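Local coordinates for protein transketolase (Campylobacter jejuni, PDB 3L84) that belongs to the transketolase family of homodimeric enzymes, whose two thiamine diphosphate-binding-type domains are followed by a separate C-terminal domain, at residues A[442-447]-A[452-457]; A[605-610]-A[615-620]. All blocks are in the same frame, centred on the assembly; numbering follows the deposited sequence.

Interaction 1. Residues A[442-447]-A[452-457]; sequences DSIGVG and THQPIE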
ATOM      1  N   ASP A 442     -11.900   8.987  10.093  1.00  5.89           N
ATOM      2  CA  ASP A 442     -12.405   8.621   8.751  1.00  5.86           C
ATOM      3  C   ASP A 442     -12.602   9.723   7.741  1.00  6.13           C
ATOM      4  O   ASP A 442     -12.960   9.399   6.618  1.00  6.68           O
ATOM      5  CB  ASP A 442     -13.744   7.879   8.879  1.00  6.42           C
ATOM      6  CG  ASP A 442     -14.907   8.764   9.294  1.00  8.87           C
ATOM      7  OD1 ASP A 442     -14.716   9.664  10.116  1.00  8.18           O
ATOM      8  OD2 ASP A 442     -16.043   8.467   8.845  1.00  9.24           O
ATOM      9  N   SER A 443     -12.369  10.979   8.077  1.00  5.60           N
ATOM     10  CA  SER A 443     -12.745  12.041   7.163  1.00  6.16           C
ATOM     11  C   SER A 443     -11.982  13.322   7.446  1.00  6.72           C
ATOM     12  O   SER A 443     -11.122  13.390   8.317  1.00  6.92           O
ATOM     13  CB  SER A 443     -14.250  12.324   7.246  1.00  6.99           C
ATOM     14  OG  SER A 443     -14.524  13.083   8.414  1.00  8.55           O
ATOM     15  N   ILE A 444     -12.339  14.368   6.710  1.00  6.41           N
ATOM     16  CA  ILE A 444     -11.876  15.745   6.971  1.00  7.41           C
ATOM     17  C   ILE A 444     -12.161  16.190   8.397  1.00  7.69           C
ATOM     18  O   ILE A 444     -11.551  17.160   8.842  1.00  7.80           O
ATOM     19  CB  ILE A 444     -12.519  16.761   5.991  1.00  6.97           C
ATOM     20  CG1 ILE A 444     -14.053  16.590   5.858  1.00  7.68           C
ATOM     21  CG2 ILE A 444     -11.870  16.638   4.613  1.00  8.26           C
ATOM     22  CD1 ILE A 444     -14.783  17.836   5.268  1.00  8.49           C
ATOM     23  N   GLY A 445     -13.034  15.496   9.131  1.00  8.19           N
ATOM     24  CA  GLY A 445     -13.244  15.767  10.547  1.00  8.57           C
ATOM     25  C   GLY A 445     -11.995  15.587  11.397  1.00  9.06           C
ATOM     26  O   GLY A 445     -11.931  16.073  12.539  1.00 10.85           O
ATOM     27  N   VAL A 446     -10.980  14.920  10.856  1.00  8.63           N
ATOM     28  CA  VAL A 446      -9.645  14.911  11.455  1.00  9.23           C
ATOM     29  C   VAL A 446      -9.137  16.318  11.801  1.00  8.93           C
ATOM     30  O   VAL A 446      -8.497  16.538  12.838  1.00  9.71           O
ATOM     31  CB  VAL A 446      -8.684  14.173  10.488  1.00  9.14           C
ATOM     32  CG1 VAL A 446      -7.211  14.503  10.777  1.00 11.35           C
ATOM     33  CG2 VAL A 446      -8.920  12.679  10.606  1.00 10.04           C
ATOM     34  N   GLY A 447      -9.400  17.281  10.931  1.00  7.74           N
ATOM     35  CA  GLY A 447      -9.078  18.675  11.207  1.00  7.36           C
ATOM     36  C   GLY A 447      -7.637  19.043  10.941  1.00  6.60           C
ATOM     37  O   GLY A 447      -7.158  18.990   9.825  1.00  7.40           O
ATOM     38  N   THR A 452      -2.923  15.283   4.115  1.00  6.63           N
ATOM     39  CA  THR A 452      -2.256  13.965   4.167  1.00  6.49           C
ATOM     40  C   THR A 452      -2.893  12.995   5.106  1.00  6.77           C
ATOM     41  O   THR A 452      -2.587  11.786   5.022  1.00  7.48           O
ATOM     42  CB  THR A 452      -0.762  14.069   4.545  1.00  6.75           C
ATOM     43  OG1 THR A 452      -0.602  14.723   5.799  1.00  8.60           O
ATOM     44  CG2 THR A 452       0.025  14.783   3.507  1.00  9.65           C
ATOM     45  N   HIS A 453      -3.681  13.483   6.064  1.00  6.24           N
ATOM     46  CA  HIS A 453      -4.270  12.673   7.125  1.00  6.74           C
ATOM     47  C   HIS A 453      -5.794  12.641   7.014  1.00  7.53           C
ATOM     48  O   HIS A 453      -6.433  12.181   7.972  1.00 10.85           O
ATOM     49  CB  HIS A 453      -3.807  13.143   8.524  1.00  7.48           C
ATOM     50  CG  HIS A 453      -2.366  12.838   8.771  1.00  8.65           C
ATOM     51  ND1 HIS A 453      -1.907  11.899   9.676  1.00 15.55           N
ATOM     52  CD2 HIS A 453      -1.271  13.310   8.135  1.00  7.63           C
ATOM     53  CE1 HIS A 453      -0.575  11.868   9.620  1.00  7.83           C
ATOM     54  NE2 HIS A 453      -0.176  12.713   8.690  1.00 13.05           N
ATOM     55  N   GLN A 454      -6.385  13.152   5.922  1.00  6.17           N
ATOM     56  CA  GLN A 454      -7.830  13.216   5.744  1.00  6.43           C
ATOM     57  C   GLN A 454      -8.228  12.305   4.638  1.00  5.77           C
ATOM     58  O   GLN A 454      -7.928  12.596   3.470  1.00  5.96           O
ATOM     59  CB  GLN A 454      -8.272  14.635   5.466  1.00  6.22           C
ATOM     60  CG  GLN A 454      -8.134  15.534   6.723  1.00  5.83           C
ATOM     61  CD  GLN A 454      -8.218  17.009   6.435  1.00  7.16           C
ATOM     62  OE1 GLN A 454      -8.221  17.410   5.279  1.00  9.84           O
ATOM     63  NE2 GLN A 454      -8.285  17.841   7.464  1.00  7.42           N
ATOM     64  N   PRO A 455      -8.904  11.190   4.928  1.00  5.36           N
ATOM     65  CA  PRO A 455      -9.380  10.314   3.883  1.00  6.06           C
ATOM     66  C   PRO A 455     -10.336  10.995   2.913  1.00  5.56           C
ATOM     67  O   PRO A 455     -11.061  11.924   3.282  1.00  6.50           O
ATOM     68  CB  PRO A 455     -10.121   9.218   4.655  1.00  6.70           C
ATOM     69  CG  PRO A 455      -9.504   9.225   5.984  1.00  6.97           C
ATOM     70  CD  PRO A 455      -9.210  10.666   6.270  1.00  6.14           C
ATOM     71  N   ILE A 456     -10.254  10.587   1.652  1.00  5.36           N
ATOM     72  CA  ILE A 456     -11.157  11.076   0.596  1.00  5.92           C
ATOM     73  C   ILE A 456     -11.628   9.902  -0.254  1.00  5.88           C
ATOM     74  O   ILE A 456     -12.841   9.712  -0.450  1.00  6.47           O
ATOM     75  CB  ILE A 456     -10.468  12.154  -0.312  1.00  5.92           C
ATOM     76  CG1 ILE A 456     -10.020  13.378   0.481  1.00  7.13           C
ATOM     77  CG2 ILE A 456     -11.383  12.536  -1.484  1.00  6.99           C
ATOM     78  CD1 ILE A 456     -11.134  14.281   1.012  1.00  8.80           C
ATOM     79  N   GLU A 457     -10.692   9.109  -0.749  1.00  6.27           N
ATOM     80  CA  GLU A 457     -10.941   8.044  -1.730  1.00  5.46           C
ATOM     81  C   GLU A 457     -10.992   6.628  -1.140  1.00  5.91           C
ATOM     82  O   GLU A 457     -11.286   5.665  -1.859  1.00  6.78           O
ATOM     83  CB  GLU A 457      -9.895   8.080  -2.854  1.00  6.90           C
ATOM     84  CG  GLU A 457      -8.476   7.713  -2.480  1.00  6.99           C
ATOM     85  CD  GLU A 457      -7.607   8.834  -1.894  1.00  8.41           C
ATOM     86  OE1 GLU A 457      -8.103   9.719  -1.136  1.00  7.09           O
ATOM     87  OE2 GLU A 457      -6.368   8.806  -2.116  1.00  7.97           O
TER
HETATM   88  O   HOH W   1     -13.251  13.365   4.165  1.00  7.30           O

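Interaction 2. Residues A[605-610]-A[615-620]; sequences FGESGK and FERFGF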
ATOM      1  N   PHE A 605      -8.708  17.110  -2.353  1.00  6.55           N
ATOM      2  CA  PHE A 605      -8.110  16.834  -1.062  1.00  6.39           C
ATOM      3  C   PHE A 605      -8.604  17.825  -0.006  1.00  6.77           C
ATOM      4  O   PHE A 605      -9.251  18.841  -0.339  1.00  7.67           O
ATOM      5  CB  PHE A 605      -6.598  16.778  -1.111  1.00  6.44           C
ATOM      6  CG  PHE A 605      -6.072  15.623  -1.924  1.00  5.59           C
ATOM      7  CD1 PHE A 605      -6.210  14.321  -1.461  1.00  6.27           C
ATOM      8  CD2 PHE A 605      -5.417  15.818  -3.129  1.00  6.20           C
ATOM      9  CE1 PHE A 605      -5.714  13.236  -2.179  1.00  6.28           C
ATOM     10  CE2 PHE A 605      -4.939  14.745  -3.869  1.00  5.98           C
ATOM     11  CZ  PHE A 605      -5.091  13.441  -3.384  1.00  6.11           C
ATOM     12  N   GLY A 606      -8.351  17.524   1.241  1.00  6.75           N
ATOM     13  CA  GLY A 606      -8.814  18.344   2.346  1.00  7.18           C
ATOM     14  C   GLY A 606      -7.979  19.569   2.654  1.00  7.16           C
ATOM     15  O   GLY A 606      -7.314  20.121   1.779  1.00  8.60           O
ATOM     16  N   GLU A 607      -8.102  20.051   3.891  1.00  7.67           N
ATOM     17  CA  GLU A 607      -7.450  21.270   4.346  1.00  7.61           C
ATOM     18  C   GLU A 607      -7.052  21.109   5.803  1.00  7.43           C
ATOM     19  O   GLU A 607      -7.760  20.529   6.578  1.00  8.04           O
ATOM     20  CB  GLU A 607      -8.419  22.450   4.232  1.00  9.01           C
ATOM     21  CG  GLU A 607      -8.751  22.894   2.816  1.00 10.24           C
ATOM     22  CD  GLU A 607      -7.629  23.594   2.110  1.00 13.36           C
ATOM     23  OE1 GLU A 607      -6.581  23.932   2.712  1.00 12.43           O
ATOM     24  OE2 GLU A 607      -7.815  23.799   0.873  1.00 17.67           O
ATOM     25  N   SER A 608      -5.931  21.703   6.196  1.00  7.78           N
ATOM     26  CA  SER A 608      -5.553  21.808   7.594  1.00  7.07           C
ATOM     27  C   SER A 608      -6.314  22.935   8.267  1.00  8.00           C
ATOM     28  O   SER A 608      -6.115  24.099   7.952  1.00  9.75           O
ATOM     29  CB  SER A 608      -4.020  22.017   7.678  1.00  7.39           C
ATOM     30  OG  SER A 608      -3.611  22.238   9.005  1.00  7.49           O
ATOM     31  N   GLY A 609      -7.139  22.616   9.249  1.00  7.42           N
ATOM     32  CA  GLY A 609      -7.887  23.613  10.016  1.00  7.11           C
ATOM     33  C   GLY A 609      -8.727  22.922  11.060  1.00  6.88           C
ATOM     34  O   GLY A 609      -8.781  21.694  11.117  1.00  7.54           O
ATOM     35  N   LYS A 610      -9.354  23.705  11.939  1.00  7.52           N
ATOM     36  CA  LYS A 610     -10.274  23.124  12.926  1.00  9.15           C
ATOM     37  C   LYS A 610     -11.374  22.359  12.236  1.00  9.04           C
ATOM     38  O   LYS A 610     -11.862  22.806  11.197  1.00  8.26           O
ATOM     39  CB  LYS A 610     -10.854  24.257  13.765  1.00  9.39           C
ATOM     40  CG  LYS A 610      -9.843  25.026  14.654  1.00 11.09           C
ATOM     41  CD  LYS A 610     -10.531  26.156  15.425  1.00 13.58           C
ATOM     42  CE  LYS A 610      -9.505  27.012  16.188  1.00 14.64           C
ATOM     43  NZ  LYS A 610      -8.659  26.243  17.130  1.00 16.70           N
ATOM     44  N   PHE A 615     -15.283  21.301   7.835  1.00  7.40           N
ATOM     45  CA  PHE A 615     -16.574  20.835   7.357  1.00  7.03           C
ATOM     46  C   PHE A 615     -17.350  21.954   6.664  1.00  7.33           C
ATOM     47  O   PHE A 615     -17.967  21.705   5.642  1.00  8.18           O
ATOM     48  CB  PHE A 615     -17.405  20.218   8.502  1.00  7.78           C
ATOM     49  CG  PHE A 615     -17.128  18.756   8.779  1.00  9.04           C
ATOM     50  CD1 PHE A 615     -17.361  17.795   7.823  1.00  9.77           C
ATOM     51  CD2 PHE A 615     -16.678  18.355  10.018  1.00 11.84           C
ATOM     52  CE1 PHE A 615     -17.123  16.438   8.108  1.00 11.26           C
ATOM     53  CE2 PHE A 615     -16.440  16.992  10.278  1.00 11.57           C
ATOM     54  CZ  PHE A 615     -16.679  16.073   9.341  1.00 10.93           C
ATOM     55  N   GLU A 616     -17.281  23.168   7.193  1.00  7.61           N
ATOM     56  CA  GLU A 616     -18.001  24.299   6.582  1.00  7.85           C
ATOM     57  C   GLU A 616     -17.403  24.593   5.206  1.00  7.00           C
ATOM     58  O   GLU A 616     -18.128  24.794   4.222  1.00  7.57           O
ATOM     59  CB  GLU A 616     -17.940  25.543   7.486  1.00  8.58           C
ATOM     60  CG  GLU A 616     -18.701  26.731   6.963  1.00  9.93           C
ATOM     61  CD  GLU A 616     -20.191  26.513   6.880  1.00 13.50           C
ATOM     62  OE1 GLU A 616     -20.787  25.787   7.720  1.00 14.05           O
ATOM     63  OE2 GLU A 616     -20.810  27.136   5.988  1.00 16.19           O
ATOM     64  N   ARG A 617     -16.075  24.610   5.124  1.00  6.94           N
ATOM     65  CA  ARG A 617     -15.378  24.849   3.868  1.00  6.97           C
ATOM     66  C   ARG A 617     -15.847  23.891   2.765  1.00  6.67           C
ATOM     67  O   ARG A 617     -15.991  24.294   1.611  1.00  8.96           O
ATOM     68  CB  ARG A 617     -13.867  24.698   4.149  1.00  8.06           C
ATOM     69  CG  ARG A 617     -12.997  24.470   2.937  1.00 10.56           C
ATOM     70  CD  ARG A 617     -12.848  25.689   2.066  1.00 13.15           C
ATOM     71  NE  ARG A 617     -11.707  25.381   1.199  1.00 14.99           N
ATOM     72  CZ  ARG A 617     -11.745  24.582   0.137  1.00 14.53           C
ATOM     73  NH1 ARG A 617     -12.880  24.090  -0.318  1.00 16.18           N
ATOM     74  NH2 ARG A 617     -10.610  24.283  -0.460  1.00 20.08           N
ATOM     75  N   PHE A 618     -16.055  22.631   3.127  1.00  6.61           N
ATOM     76  CA  PHE A 618     -16.428  21.619   2.163  1.00  6.95           C
ATOM     77  C   PHE A 618     -17.933  21.449   1.998  1.00  7.94           C
ATOM     78  O   PHE A 618     -18.388  20.572   1.251  1.00  9.31           O
ATOM     79  CB  PHE A 618     -15.678  20.296   2.495  1.00  8.42           C
ATOM     80  CG  PHE A 618     -14.244  20.365   2.076  1.00  8.14           C
ATOM     81  CD1 PHE A 618     -13.911  20.264   0.743  1.00 11.22           C
ATOM     82  CD2 PHE A 618     -13.244  20.626   2.984  1.00  8.66           C
ATOM     83  CE1 PHE A 618     -12.591  20.421   0.364  1.00 13.71           C
ATOM     84  CE2 PHE A 618     -11.921  20.761   2.620  1.00  9.28           C
ATOM     85  CZ  PHE A 618     -11.591  20.633   1.324  1.00 10.54           C
ATOM     86  N   GLY A 619     -18.706  22.351   2.623  1.00  7.88           N
ATOM     87  CA  GLY A 619     -20.124  22.422   2.327  1.00  7.65           C
ATOM     88  C   GLY A 619     -21.046  21.654   3.217  1.00  8.07           C
ATOM     89  O   GLY A 619     -22.235  21.567   2.926  1.00  7.69           O
ATOM     90  N   PHE A 620     -20.547  21.110   4.304  1.00  7.91           N
ATOM     91  CA  PHE A 620     -21.356  20.246   5.190  1.00  8.33           C
ATOM     92  C   PHE A 620     -22.043  21.054   6.252  1.00  9.08           C
ATOM     93  O   PHE A 620     -21.632  21.098   7.403  1.00 11.10           O
ATOM     94  CB  PHE A 620     -20.520  19.072   5.722  1.00  8.45           C
ATOM     95  CG  PHE A 620     -20.066  18.160   4.620  1.00  8.48           C
ATOM     96  CD1 PHE A 620     -20.917  17.171   4.142  1.00 10.03           C
ATOM     97  CD2 PHE A 620     -18.849  18.330   4.002  1.00  9.64           C
ATOM     98  CE1 PHE A 620     -20.543  16.376   3.077  1.00 10.43           C
ATOM     99  CE2 PHE A 620     -18.485  17.546   2.931  1.00 10.13           C
ATOM    100  CZ  PHE A 620     -19.339  16.564   2.453  1.00  9.89           C
TER

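Interaction 1. Residues A[442-447]-A[452-457]
Ser443 CA lies 5.0 Å from Pro455 CA and Ile444 CA 4.9 Å from Gln454 CA, so two arms of one loop run backbone against backbone, the first curling into a short 3-10 turn beginning around Ile444. That turn is fastened within its own segment: Ser443 OG accepts from Gly445 N at 2.9 Å, an ST turn, while Ser443 O receives Val446 N. Gln454 fills the angle between the arms. Its CG lies beside its own backbone N (chi1 -70°) and the chain is extended beyond, so that Gln454 CG passes over Ile444 CA at 3.8 Å and the amide reaches the far end of the turn. There Gln454 NE2 lies 2.9 Å from Gly447 O; its hydrogen bond is to Glu607 O of the C-terminal domain. Gln454 OE1 borders Ile444 CG2. Val446 straddles the carbonyl of His453, with CG1 and CG2 both 3.7 Å from His453 O. On the other flank the Pro455 ring lies against the Asp442 carbonyl, CB and CG each 3.5 Å from Asp442 O. A bound water bridges the backbones, accepting from Ile444 N and donating to Pro455 O at 2.8 Å, which satisfies two buried polar groups too far apart to meet directly. Asp442 OD2 forms a salt bridge with Arg472. The 452-457 arm faces the second subunit, where Arg426 of that subunit bonds Gln454 O and His101 of that subunit stacks on His453. The contact is buried and belongs to the pyrimidine-binding domain, within the loop that joins strand 436-440 of the parallel sheet to helix 458-464, and helix 611-617 covers Ser443 and Ile444 through Val614 and Phe615.

Interaction 2. Residues A[605-610]-A[615-620]
Phe618, just past the end of helix 611-617, presses the CZ end of its ring against the extended backbone of Phe605 and Gly606. The helix closes in a Schellman motif: Phe620 N bonds Phe615 O, Gly619 N bonds Glu616 O, and Gly619, with its positive phi, is the C-prime residue that turns the chain away. The tight part of the contact lies at the outer end of the Phe618 ring. Phe618 CZ approaches Phe605 O to 3.4 Å. Gly606 CA is 3.7 Å from Phe618 CZ, and Glu607 CG meets Phe618 CE2 at 3.8 Å. The side chains of Glu607 and Phe618 cross at about a right angle, although the carboxylate plane is inclined by only 25° to the ring. Arg617 lies over one face of the same ring, its NH1 3.7 Å above the plane and displaced toward the rim, and Phe618 CZ in turn lies over a face of the guanidinium. The outer side is looser and more exposed. Arg617 bends at chi2 (72°) to bring its guanidinium back across the ring, and NE is hydrogen-bonded to His95 NE2 of the second subunit, its strongest polar partner, so the charged end is held between the two chains. Glu607 is also bent at chi2 and packs on Leu94 of that subunit. Both segments belong to the C-terminal domain, where this contact ties the loop after strand 598-600 to the end of the helix that follows it. The ion pair itself is a single, bent hydrogen bond: Arg617 NH2 donates to Glu607 OE2 at 3.1 Å with an N-H...O angle of 136°, and it meets that oxygen on its anti side, tilted out of the carboxylate plane.

Overall arrangement
From the N terminus, interaction 1 comes first, closing a tight bend within the long loop between strand 436-440 and helix 458-464 of the pyrimidine-binding domain. About 150 residues later, interaction 2 closes the loop and short helix that follow strand 598-600 in the C-terminal domain. The two are in series, neither crossing nor enclosing the other, yet their centres lie about 9 Å apart. Gly445 packs on the ring of Phe615, and Gln454 OE1 lies against Gly606 CA. The two local closures thus adjoin at a domain interface, and both also touch the second subunit, placing this seam beside the dimer contact.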